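Local coordinates for RND efflux system, outer membrane lipoprotein, NodT family (Burkholderia mallei, PDB 6U94) that probably acts as the outer membrane channel component of an RND-type efflux system, letting substrates leave the cell, at residues Arg385-Tyr388 with Glu389-Val392. Residues are numbered along the deposited sequence; the frame is centred on the assembly and turned at random.
Sequences RATY and EREV
Arg385 and Glu389 form a salt bridge between side chains one turn apart, on the surface of the long helix 362-415. Arg385 grips Glu389 side-on, with NE and NH2 both on one oxygen. Arg385 NE lies 3.0 Å from Glu389 OE1, with an N-H...O angle of 153°. Arg385 NH2 reaches Glu389 OE1 at 3.3 Å, on a more bent path. OE1 therefore takes both donors, at the edge of the guanidinium and close to its plane. NE uses the anti lone pair of OE1, whereas NH2 comes from above the carboxylate plane. The two flat groups are turned 52° against each other. Glu389 has CG beside its own backbone N (chi1 -54°) and the chain bends at chi2, which folds it back towards the preceding turn. Glu389 CG packs 3.2 Å from Arg385 O.

This is an i to i+4 ion pair of an alpha-helix. Four backbone bonds run with the same spacing, from Glu389 N to Arg385 O through to Val392 N to Tyr388 O. The helix is one of the long helices characteristic of the outer membrane factor family, and it packs along helix 421-454. Arg385 touches Ser447 of that helix, and Val392 meets Leu437 and Tyr440. Arg385 NH1 makes a second salt bridge, to Glu269, so the guanidinium is shared between two acids. Arg385 NH2 also lies close to Arg448 NH1, and the two carboxylates probably offset part of that like-charge contact.

Elsewhere on the helix, Arg390 bends at chi3 and lays one guanidinium face over Thr387 CA. Thr387 CA sits 3.9 Å from Arg390 CZ. Arg390 NH2 comes within 3.6 Å of Thr387 OG1.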
ATOM      1  N   ARG A 385       3.404   7.018   4.510  1.00 58.19           N
ATOM      2  CA  ARG A 385       4.463   6.089   4.881  1.00 54.46           C
ATOM      3  C   ARG A 385       5.182   6.548   6.139  1.00 52.99           C
ATOM      4  O   ARG A 385       5.480   5.735   7.021  1.00 57.90           O
ATOM      5  CB  ARG A 385       5.465   5.930   3.742  1.00 50.42           C
ATOM      6  CG  ARG A 385       6.401   4.758   3.977  1.00 55.43           C
ATOM      7  CD  ARG A 385       7.790   5.004   3.441  1.00 59.46           C
ATOM      8  NE  ARG A 385       8.692   3.937   3.860  1.00 63.54           N
ATOM      9  CZ  ARG A 385       9.873   3.692   3.305  1.00 70.68           C
ATOM     10  NH1 ARG A 385      10.300   4.435   2.293  1.00 72.76           N
ATOM     11  NH2 ARG A 385      10.624   2.698   3.759  1.00 72.40           N
ATOM     12  N   ALA A 386       5.488   7.847   6.230  1.00 51.07           N
ATOM     13  CA  ALA A 386       6.157   8.372   7.413  1.00 56.60           C
ATOM     14  C   ALA A 386       5.318   8.157   8.666  1.00 59.48           C
ATOM     15  O   ALA A 386       5.866   7.915   9.747  1.00 64.10           O
ATOM     16  CB  ALA A 386       6.467   9.859   7.224  1.00 56.94           C
ATOM     17  N   THR A 387       3.991   8.232   8.537  1.00 58.34           N
ATOM     18  CA  THR A 387       3.117   7.936   9.668  1.00 60.94           C
ATOM     19  C   THR A 387       3.211   6.468  10.067  1.00 63.97           C
ATOM     20  O   THR A 387       3.300   6.145  11.259  1.00 65.97           O
ATOM     21  CB  THR A 387       1.673   8.305   9.324  1.00 58.62           C
ATOM     22  OG1 THR A 387       1.568   9.725   9.175  1.00 60.93           O
ATOM     23  CG2 THR A 387       0.726   7.843  10.423  1.00 57.41           C
ATOM     24  N   TYR A 388       3.211   5.566   9.084  1.00 59.97           N
ATOM     25  CA  TYR A 388       3.252   4.140   9.387  1.00 59.54           C
ATOM     26  C   TYR A 388       4.580   3.737  10.020  1.00 57.37           C
ATOM     27  O   TYR A 388       4.607   2.901  10.929  1.00 53.70           O
ATOM     28  CB  TYR A 388       2.990   3.328   8.122  1.00 59.58           C
ATOM     29  CG  TYR A 388       1.570   3.436   7.619  1.00 62.50           C
ATOM     30  CD1 TYR A 388       0.496   3.378   8.498  1.00 62.80           C
ATOM     31  CD2 TYR A 388       1.302   3.611   6.268  1.00 58.26           C
ATOM     32  CE1 TYR A 388      -0.807   3.480   8.044  1.00 66.94           C
ATOM     33  CE2 TYR A 388       0.001   3.716   5.804  1.00 58.96           C
ATOM     34  CZ  TYR A 388      -1.050   3.648   6.693  1.00 63.19           C
ATOM     35  OH  TYR A 388      -2.344   3.752   6.235  1.00 65.95           O
ATOM     36  N   GLU A 389       5.692   4.308   9.544  1.00 55.04           N
ATOM     37  CA  GLU A 389       6.984   3.999  10.145  1.00 60.32           C
ATOM     38  C   GLU A 389       7.068   4.545  11.562  1.00 62.85           C
ATOM     39  O   GLU A 389       7.741   3.954  12.414  1.00 64.74           O
ATOM     40  CB  GLU A 389       8.118   4.559   9.281  1.00 68.40           C
ATOM     41  CG  GLU A 389       8.085   4.120   7.817  1.00 76.94           C
ATOM     42  CD  GLU A 389       8.604   2.709   7.594  1.00 83.08           C
ATOM     43  OE1 GLU A 389       8.735   2.309   6.416  1.00 83.32           O
ATOM     44  OE2 GLU A 389       8.886   2.001   8.585  1.00 83.67           O
ATOM     45  N   ARG A 390       6.391   5.665  11.830  1.00 62.85           N
ATOM     46  CA  ARG A 390       6.295   6.171  13.194  1.00 71.70           C
ATOM     47  C   ARG A 390       5.508   5.211  14.076  1.00 70.27           C
ATOM     48  O   ARG A 390       5.907   4.930  15.212  1.00 66.91           O
ATOM     49  CB  ARG A 390       5.640   7.553  13.194  1.00 76.16           C
ATOM     50  CG  ARG A 390       6.570   8.699  13.545  1.00 80.41           C
ATOM     51  CD  ARG A 390       6.122   9.975  12.856  1.00 84.64           C
ATOM     52  NE  ARG A 390       4.687  10.200  13.006  1.00 88.51           N
ATOM     53  CZ  ARG A 390       3.942  10.868  12.130  1.00 90.13           C
ATOM     54  NH1 ARG A 390       4.495  11.374  11.034  1.00 79.84           N
ATOM     55  NH2 ARG A 390       2.643  11.023  12.345  1.00 95.26           N
ATOM     56  N   GLU A 391       4.391   4.691  13.563  1.00 67.32           N
ATOM     57  CA  GLU A 391       3.570   3.772  14.345  1.00 68.78           C
ATOM     58  C   GLU A 391       4.301   2.466  14.626  1.00 70.23           C
ATOM     59  O   GLU A 391       4.124   1.868  15.696  1.00 72.96           O
ATOM     60  CB  GLU A 391       2.252   3.502  13.627  1.00 70.41           C
ATOM     61  CG  GLU A 391       1.159   4.501  13.960  1.00 81.11           C
ATOM     62  CD  GLU A 391       0.813   4.506  15.440  1.00 92.28           C
ATOM     63  OE1 GLU A 391       0.814   3.419  16.059  1.00 96.53           O
ATOM     64  OE2 GLU A 391       0.542   5.596  15.986  1.00 96.95           O
ATOM     65  N   VAL A 392       5.118   2.004  13.678  1.00 61.13           N
ATOM     66  CA  VAL A 392       5.893   0.784  13.894  1.00 59.02           C
ATOM     67  C   VAL A 392       6.844   0.959  15.075  1.00 61.05           C
ATOM     68  O   VAL A 392       6.915   0.108  15.971  1.00 59.77           O
ATOM     69  CB  VAL A 392       6.652   0.399  12.612  1.00 55.42           C
ATOM     70  CG1 VAL A 392       7.653  -0.705  12.894  1.00 54.16           C
ATOM     71  CG2 VAL A 392       5.676  -0.038  11.526  1.00 45.94           C
TER